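Local coordinates for protein osa (Shigella flexneri, PDB 4O7K) that suppresses the oncogenicity of Agrobacterium tumefaciens and acts as a plasmid fertility inhibition factor of the ParB/Srx superfamily, at residues V69-G73 / L74-R78; L4-R7 / R8-W12. The protein carries 1 engineered substitution. One frame throughout, in Å; residues are numbered along the deposited sequence.

Both contacts are local, each formed within one continuous run of residues. Contact 2 (residues 4-12) comes first in the chain, in the opening turns of helix 4-24. Contact 1 (residues 69-78) is the passage from strand 67-72 into helix 73-81. Their centres lie about 22 Å apart, and their nearest atoms stay about 8 Å apart without touching. The centre of contact 1 is about 6 Å from the centre of the chain, and that of contact 2, at the surface, about 23 Å. Helix 4-24 joins the two regions: farther along it, Leu18, Glu21 and Leu22 pack on residues of contact 1, and Asp19 forms a salt bridge with Arg78.

Contact 1: V69-G73 / L74-R78; sequences VYVNG and LAFYR
An N-capped strand-to-helix turn links strand 67-72 with helix 73-81, and Asn72 and Ala75 meet at its cap. Asn72 is the N-cap residue. Its OD1 accepts from Ala75 N at 3.2 Å. The N-H points well at the oxygen (159°), but the donor stands above the carbonyl plane of the side chain. CG lies anti to the backbone N (chi1 179°), which swings the amide over the first turn of the helix. Asn72 CB also lies 3.9 Å from Ala75 CB.

The backbone carbonyl of Asn72 opens the regular helical bonding. Phe76 N reaches Asn72 O at 2.8 Å. Tyr77 N follows with a 2.8 Å bond to Gly73 O.

On the buried side, Val71 CG2 rests 3.8 Å from Phe76 CB and 3.9 Å from Phe76 CD1. The two side chains meet at a slant. The Phe76 ring leads away from the strand and meets Phe154 edge to face. Val71 also touches Phe154 and Val156 of strand 153-158, which pairs with strand 67-72. The apolar pair thus lies between strand and helix. The strand and helix segments run almost at right angles (85°). This is a classical asparagine N-cap, placed where the central strand of a three-stranded antiparallel sheet turns directly into a helix.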
ATOM      1  N   VAL A  69       8.842   2.652   0.557  1.00 22.86           N
ATOM      2  CA  VAL A  69       8.497   2.823  -0.839  1.00 22.26           C
ATOM      3  C   VAL A  69       7.122   3.489  -0.917  1.00 25.51           C
ATOM      4  O   VAL A  69       6.156   3.033  -0.293  1.00 21.38           O
ATOM      5  CB  VAL A  69       8.472   1.484  -1.601  1.00 23.85           C
ATOM      6  CG1 VAL A  69       8.213   1.715  -3.082  1.00 26.60           C
ATOM      7  CG2 VAL A  69       9.790   0.723  -1.380  1.00 25.68           C
ATOM      8  N   TYR A  70       7.047   4.583  -1.658  1.00 22.96           N
ATOM      9  CA  TYR A  70       5.761   5.212  -1.940  1.00 21.95           C
ATOM     10  C   TYR A  70       5.192   4.545  -3.168  1.00 24.88           C
ATOM     11  O   TYR A  70       5.798   4.598  -4.240  1.00 21.92           O
ATOM     12  CB  TYR A  70       5.912   6.712  -2.168  1.00 21.05           C
ATOM     13  CG  TYR A  70       6.448   7.436  -0.961  1.00 23.11           C
ATOM     14  CD1 TYR A  70       5.683   7.565   0.192  1.00 23.49           C
ATOM     15  CD2 TYR A  70       7.729   7.965  -0.965  1.00 27.55           C
ATOM     16  CE1 TYR A  70       6.179   8.212   1.308  1.00 26.93           C
ATOM     17  CE2 TYR A  70       8.236   8.601   0.141  1.00 27.98           C
ATOM     18  CZ  TYR A  70       7.454   8.732   1.267  1.00 32.27           C
ATOM     19  OH  TYR A  70       7.964   9.379   2.357  1.00 31.32           O
ATOM     20  N   VAL A  71       4.041   3.899  -3.028  1.00 23.83           N
ATOM     21  CA  VAL A  71       3.540   3.137  -4.158  1.00 24.43           C
ATOM     22  C   VAL A  71       2.313   3.761  -4.792  1.00 25.20           C
ATOM     23  O   VAL A  71       1.484   4.402  -4.139  1.00 24.02           O
ATOM     24  CB  VAL A  71       3.210   1.654  -3.780  1.00 24.41           C
ATOM     25  CG1 VAL A  71       4.445   0.959  -3.213  1.00 23.29           C
ATOM     26  CG2 VAL A  71       2.060   1.578  -2.800  1.00 22.68           C
ATOM     27  N   ASN A  72       2.242   3.592  -6.100  1.00 24.75           N
ATOM     28  CA  ASN A  72       1.048   3.854  -6.863  1.00 24.95           C
ATOM     29  C   ASN A  72       0.001   2.821  -6.464  1.00 27.75           C
ATOM     30  O   ASN A  72       0.164   1.626  -6.738  1.00 24.74           O
ATOM     31  CB  ASN A  72       1.386   3.780  -8.357  1.00 24.59           C
ATOM     32  CG  ASN A  72       0.194   4.025  -9.247  1.00 31.11           C
ATOM     33  OD1 ASN A  72      -0.912   3.554  -8.982  1.00 33.38           O
ATOM     34  ND2 ASN A  72       0.421   4.752 -10.334  1.00 30.89           N
ATOM     35  N   GLY A  73      -1.065   3.268  -5.805  1.00 24.47           N
ATOM     36  CA  GLY A  73      -2.106   2.359  -5.337  1.00 25.62           C
ATOM     37  C   GLY A  73      -2.617   1.362  -6.367  1.00 28.06           C
ATOM     38  O   GLY A  73      -2.719   0.163  -6.084  1.00 26.76           O
ATOM     39  N   LEU A  74      -2.940   1.845  -7.566  1.00 23.06           N
ATOM     40  CA  LEU A  74      -3.435   0.960  -8.623  1.00 26.04           C
ATOM     41  C   LEU A  74      -2.388  -0.072  -9.048  1.00 25.84           C
ATOM     42  O   LEU A  74      -2.725  -1.212  -9.361  1.00 27.04           O
ATOM     43  CB  LEU A  74      -3.864   1.764  -9.847  1.00 28.01           C
ATOM     44  CG  LEU A  74      -5.094   2.668  -9.719  1.00 34.83           C
ATOM     45  CD1 LEU A  74      -5.436   3.234 -11.084  1.00 33.29           C
ATOM     46  CD2 LEU A  74      -6.290   1.932  -9.120  1.00 34.96           C
ATOM     47  N   ALA A  75      -1.124   0.342  -9.090  1.00 24.39           N
ATOM     48  CA  ALA A  75      -0.057  -0.590  -9.459  1.00 23.43           C
ATOM     49  C   ALA A  75       0.150  -1.630  -8.362  1.00 24.96           C
ATOM     50  O   ALA A  75       0.415  -2.806  -8.642  1.00 26.72           O
ATOM     51  CB  ALA A  75       1.225   0.152  -9.728  1.00 27.72           C
ATOM     52  N   PHE A  76       0.049  -1.181  -7.117  1.00 24.00           N
ATOM     53  CA  PHE A  76       0.211  -2.052  -5.958  1.00 23.34           C
ATOM     54  C   PHE A  76      -0.898  -3.097  -5.950  1.00 24.61           C
ATOM     55  O   PHE A  76      -0.640  -4.288  -5.756  1.00 25.32           O
ATOM     56  CB  PHE A  76       0.196  -1.213  -4.675  1.00 21.52           C
ATOM     57  CG  PHE A  76       0.368  -2.009  -3.415  1.00 23.09           C
ATOM     58  CD1 PHE A  76       1.633  -2.251  -2.899  1.00 20.86           C
ATOM     59  CD2 PHE A  76      -0.736  -2.486  -2.726  1.00 25.12           C
ATOM     60  CE1 PHE A  76       1.790  -2.959  -1.720  1.00 21.76           C
ATOM     61  CE2 PHE A  76      -0.584  -3.188  -1.545  1.00 22.44           C
ATOM     62  CZ  PHE A  76       0.683  -3.431  -1.049  1.00 25.69           C
ATOM     63  N   TYR A  77      -2.124  -2.620  -6.173  1.00 24.62           N
ATOM     64  CA  TYR A  77      -3.310  -3.456  -6.286  1.00 24.68           C
ATOM     65  C   TYR A  77      -3.101  -4.527  -7.355  1.00 27.49           C
ATOM     66  O   TYR A  77      -3.334  -5.707  -7.105  1.00 25.24           O
ATOM     67  CB  TYR A  77      -4.521  -2.575  -6.609  1.00 27.00           C
ATOM     68  CG  TYR A  77      -5.874  -3.256  -6.733  1.00 26.77           C
ATOM     69  CD1 TYR A  77      -6.140  -4.488  -6.133  1.00 28.53           C
ATOM     70  CD2 TYR A  77      -6.896  -2.635  -7.443  1.00 28.12           C
ATOM     71  CE1 TYR A  77      -7.396  -5.079  -6.255  1.00 30.62           C
ATOM     72  CE2 TYR A  77      -8.132  -3.209  -7.572  1.00 32.23           C
ATOM     73  CZ  TYR A  77      -8.384  -4.426  -6.984  1.00 32.21           C
ATOM     74  OH  TYR A  77      -9.632  -4.969  -7.131  1.00 31.51           O
ATOM     75  N   ARG A  78      -2.658  -4.107  -8.538  0.52 27.11           N
ATOM     76  CA  ARG A  78      -2.402  -5.037  -9.642  0.52 26.16           C
ATOM     77  C   ARG A  78      -1.358  -6.095  -9.296  0.52 26.12           C
ATOM     78  O   ARG A  78      -1.533  -7.279  -9.599  0.52 26.87           O
ATOM     79  CB  ARG A  78      -1.953  -4.273 -10.886  0.52 25.56           C
ATOM     80  CG  ARG A  78      -1.581  -5.169 -12.053  0.52 28.77           C
ATOM     81  CD  ARG A  78      -1.157  -4.365 -13.271  0.52 26.91           C
ATOM     82  NE  ARG A  78      -0.846  -5.240 -14.402  0.52 32.17           N
ATOM     83  CZ  ARG A  78       0.347  -5.790 -14.616  0.52 35.34           C
ATOM     84  NH1 ARG A  78       1.351  -5.557 -13.782  0.52 37.59           N
ATOM     85  NH2 ARG A  78       0.537  -6.573 -15.666  0.52 33.32           N
TER

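Contact 2: L4-R7 / R8-W12; sequences LLWR and RCRAW. Engineered in segment 4-7: Trp6 (natural residue Arg).
Leu4 and Arg8 meet at a slant, one turn apart near the start of helix 4-24. The leucine lies against the end of the arginine. Leu4 CD2 is 3.4 Å from Arg8 NH1, and Leu4 CG is 3.6 Å from Arg8 NE. Arg8 CG lies anti to the carbonyl carbon (chi1 -68°), which sends the chain back toward the start of the helix, where Leu4 sits. Two later bends, at chi2 and chi3, turn only the end of the chain. Leu4 also touches Val85 of a loop.

Trp6, an engineered residue that is Arg in the natural protein, lies side by side with Arg10, and both point the same way. Trp6 NE1 comes 3.8 Å from Arg10 CD. The indole and guanidinium planes are turned 46° apart, so the two groups are not stacked flat. The indole stacks instead with the ring of His2. Arg10 NH1 makes a long, weak ion pair with Asp96.

Leu5 and Cys9 form a third pair, with Leu5 CD1 3.8 Å from Cys9 SG. Arg7 turns its chain at chi3 and lays one face of its guanidinium over Leu4 CA, offset toward the rim. Its NE gives a weak hydrogen bond to His2 O.

Beneath these side chains the backbone is plain alpha helix. Arg8 N bonds to Leu4 O at 2.8 Å, and Ala11 N to Arg7 O at 3.1 Å.

Three arginines and largely apolar neighbours make up this surface contact. Leucine carbons lie against NE and NH1 of Arg8, and the indole nitrogen lies near the Arg10 chain. Backbone bonds hold the turns, and the side chains pack over them.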
ATOM      1  N   LEU A   4     -13.385 -21.878  -9.085  1.00 38.19           N
ATOM      2  CA  LEU A   4     -12.073 -21.403  -9.504  1.00 40.17           C
ATOM      3  C   LEU A   4     -12.073 -20.660 -10.841  1.00 41.37           C
ATOM      4  O   LEU A   4     -11.405 -19.636 -10.984  1.00 35.17           O
ATOM      5  CB  LEU A   4     -11.104 -22.591  -9.579  1.00 43.07           C
ATOM      6  CG  LEU A   4      -9.644 -22.299  -9.926  1.00 40.01           C
ATOM      7  CD1 LEU A   4      -9.049 -21.324  -8.920  1.00 52.71           C
ATOM      8  CD2 LEU A   4      -8.844 -23.585  -9.960  1.00 51.44           C
ATOM      9  N   LEU A   5     -12.795 -21.179 -11.825  1.00 38.27           N
ATOM     10  CA  LEU A   5     -12.818 -20.546 -13.140  1.00 37.08           C
ATOM     11  C   LEU A   5     -13.381 -19.139 -13.021  1.00 34.22           C
ATOM     12  O   LEU A   5     -12.844 -18.186 -13.588  1.00 36.03           O
ATOM     13  CB  LEU A   5     -13.642 -21.367 -14.129  1.00 34.10           C
ATOM     14  CG  LEU A   5     -13.741 -20.731 -15.514  1.00 33.64           C
ATOM     15  CD1 LEU A   5     -12.351 -20.646 -16.142  1.00 30.71           C
ATOM     16  CD2 LEU A   5     -14.695 -21.522 -16.401  1.00 31.17           C
ATOM     17  N   TRP A   6     -14.478 -19.039 -12.277  1.00 37.00           N
ATOM     18  CA  TRP A   6     -15.113 -17.760 -11.977  0.57 38.17           C
ATOM     19  C   TRP A   6     -14.105 -16.793 -11.370  1.00 37.70           C
ATOM     20  O   TRP A   6     -13.951 -15.660 -11.834  1.00 34.54           O
ATOM     21  CB  TRP A   6     -16.301 -17.954 -11.020  0.57 40.17           C
ATOM     22  CG  TRP A   6     -16.906 -16.663 -10.490  0.57 44.83           C
ATOM     23  CD1 TRP A   6     -16.354 -15.812  -9.570  0.57 48.16           C
ATOM     24  CD2 TRP A   6     -18.187 -16.108 -10.823  0.57 44.61           C
ATOM     25  NE1 TRP A   6     -17.198 -14.756  -9.331  0.57 48.99           N
ATOM     26  CE2 TRP A   6     -18.332 -14.913 -10.084  0.57 48.51           C
ATOM     27  CE3 TRP A   6     -19.225 -16.499 -11.677  0.57 43.10           C
ATOM     28  CZ2 TRP A   6     -19.469 -14.107 -10.174  0.57 49.49           C
ATOM     29  CZ3 TRP A   6     -20.354 -15.697 -11.766  0.57 44.06           C
ATOM     30  CH2 TRP A   6     -20.466 -14.514 -11.018  0.57 45.48           C
ATOM     31  N   ARG A   7     -13.423 -17.248 -10.329  1.00 34.05           N
ATOM     32  CA  ARG A   7     -12.506 -16.391  -9.597  1.00 40.57           C
ATOM     33  C   ARG A   7     -11.291 -15.994 -10.435  1.00 37.11           C
ATOM     34  O   ARG A   7     -10.836 -14.854 -10.364  1.00 37.24           O
ATOM     35  CB  ARG A   7     -12.095 -17.074  -8.290  1.00 34.71           C
ATOM     36  CG  ARG A   7     -13.237 -17.078  -7.271  1.00 43.03           C
ATOM     37  CD  ARG A   7     -12.785 -17.487  -5.875  1.00 53.73           C
ATOM     38  NE  ARG A   7     -12.771 -18.936  -5.714  1.00 65.00           N
ATOM     39  CZ  ARG A   7     -11.667 -19.675  -5.664  1.00 63.60           C
ATOM     40  NH1 ARG A   7     -10.475 -19.099  -5.756  1.00 62.78           N
ATOM     41  NH2 ARG A   7     -11.756 -20.994  -5.521  1.00 59.76           N
ATOM     42  N   ARG A   8     -10.793 -16.908 -11.258  1.00 34.53           N
ATOM     43  CA  ARG A   8      -9.680 -16.582 -12.151  1.00 35.55           C
ATOM     44  C   ARG A   8     -10.076 -15.591 -13.239  1.00 30.42           C
ATOM     45  O   ARG A   8      -9.309 -14.694 -13.578  1.00 29.12           O
ATOM     46  CB  ARG A   8      -9.113 -17.848 -12.801  1.00 35.18           C
ATOM     47  CG  ARG A   8      -8.410 -18.768 -11.825  1.00 39.98           C
ATOM     48  CD  ARG A   8      -7.259 -19.480 -12.497  1.00 51.75           C
ATOM     49  NE  ARG A   8      -7.365 -20.924 -12.356  1.00 62.05           N
ATOM     50  CZ  ARG A   8      -6.371 -21.767 -12.595  1.00 66.47           C
ATOM     51  NH1 ARG A   8      -6.553 -23.072 -12.442  1.00 72.64           N
ATOM     52  NH2 ARG A   8      -5.191 -21.303 -12.985  1.00 76.42           N
ATOM     53  N   CYS A   9     -11.260 -15.772 -13.808  1.00 29.74           N
ATOM     54  CA  CYS A   9     -11.698 -14.889 -14.883  1.00 31.02           C
ATOM     55  C   CYS A   9     -11.913 -13.477 -14.351  1.00 33.07           C
ATOM     56  O   CYS A   9     -11.566 -12.492 -15.006  1.00 30.78           O
ATOM     57  CB  CYS A   9     -12.974 -15.417 -15.531  1.00 31.32           C
ATOM     58  SG  CYS A   9     -12.750 -16.888 -16.566  1.00 30.16           S
ATOM     59  N   ARG A  10     -12.471 -13.391 -13.148  1.00 32.54           N
ATOM     60  CA  ARG A  10     -12.746 -12.106 -12.513  1.00 35.57           C
ATOM     61  C   ARG A  10     -11.449 -11.345 -12.260  1.00 34.23           C
ATOM     62  O   ARG A  10     -11.343 -10.148 -12.556  1.00 31.22           O
ATOM     63  CB  ARG A  10     -13.500 -12.309 -11.198  1.00 36.04           C
ATOM     64  CG  ARG A  10     -14.331 -11.118 -10.775  1.00 47.89           C
ATOM     65  CD  ARG A  10     -15.344 -11.511  -9.705  1.00 52.40           C
ATOM     66  NE  ARG A  10     -16.497 -10.613  -9.682  1.00 67.30           N
ATOM     67  CZ  ARG A  10     -17.051 -10.132  -8.573  1.00 75.11           C
ATOM     68  NH1 ARG A  10     -16.562 -10.466  -7.384  1.00 71.30           N
ATOM     69  NH2 ARG A  10     -18.094  -9.313  -8.649  1.00 74.83           N
ATOM     70  N   ALA A  11     -10.465 -12.054 -11.715  1.00 27.80           N
ATOM     71  CA  ALA A  11      -9.157 -11.471 -11.429  1.00 32.65           C
ATOM     72  C   ALA A  11      -8.483 -10.977 -12.707  1.00 29.77           C
ATOM     73  O   ALA A  11      -7.916  -9.876 -12.750  1.00 28.60           O
ATOM     74  CB  ALA A  11      -8.269 -12.490 -10.716  1.00 30.93           C
ATOM     75  N   TRP A  12      -8.556 -11.802 -13.743  1.00 26.29           N
ATOM     76  CA  TRP A  12      -7.995 -11.482 -15.042  1.00 28.14           C
ATOM     77  C   TRP A  12      -8.562 -10.162 -15.571  1.00 30.53           C
ATOM     78  O   TRP A  12      -7.819  -9.285 -16.020  1.00 30.74           O
ATOM     79  CB  TRP A  12      -8.283 -12.620 -16.028  1.00 31.84           C
ATOM     80  CG  TRP A  12      -7.615 -12.440 -17.352  1.00 28.92           C
ATOM     81  CD1 TRP A  12      -6.410 -12.950 -17.732  1.00 30.81           C
ATOM     82  CD2 TRP A  12      -8.113 -11.705 -18.472  1.00 27.98           C
ATOM     83  NE1 TRP A  12      -6.126 -12.575 -19.019  1.00 35.13           N
ATOM     84  CE2 TRP A  12      -7.153 -11.801 -19.492  1.00 29.76           C
ATOM     85  CE3 TRP A  12      -9.276 -10.954 -18.707  1.00 28.31           C
ATOM     86  CZ2 TRP A  12      -7.322 -11.193 -20.733  1.00 28.12           C
ATOM     87  CZ3 TRP A  12      -9.439 -10.353 -19.934  1.00 30.78           C
ATOM     88  CH2 TRP A  12      -8.470 -10.478 -20.935  1.00 31.54           C
TER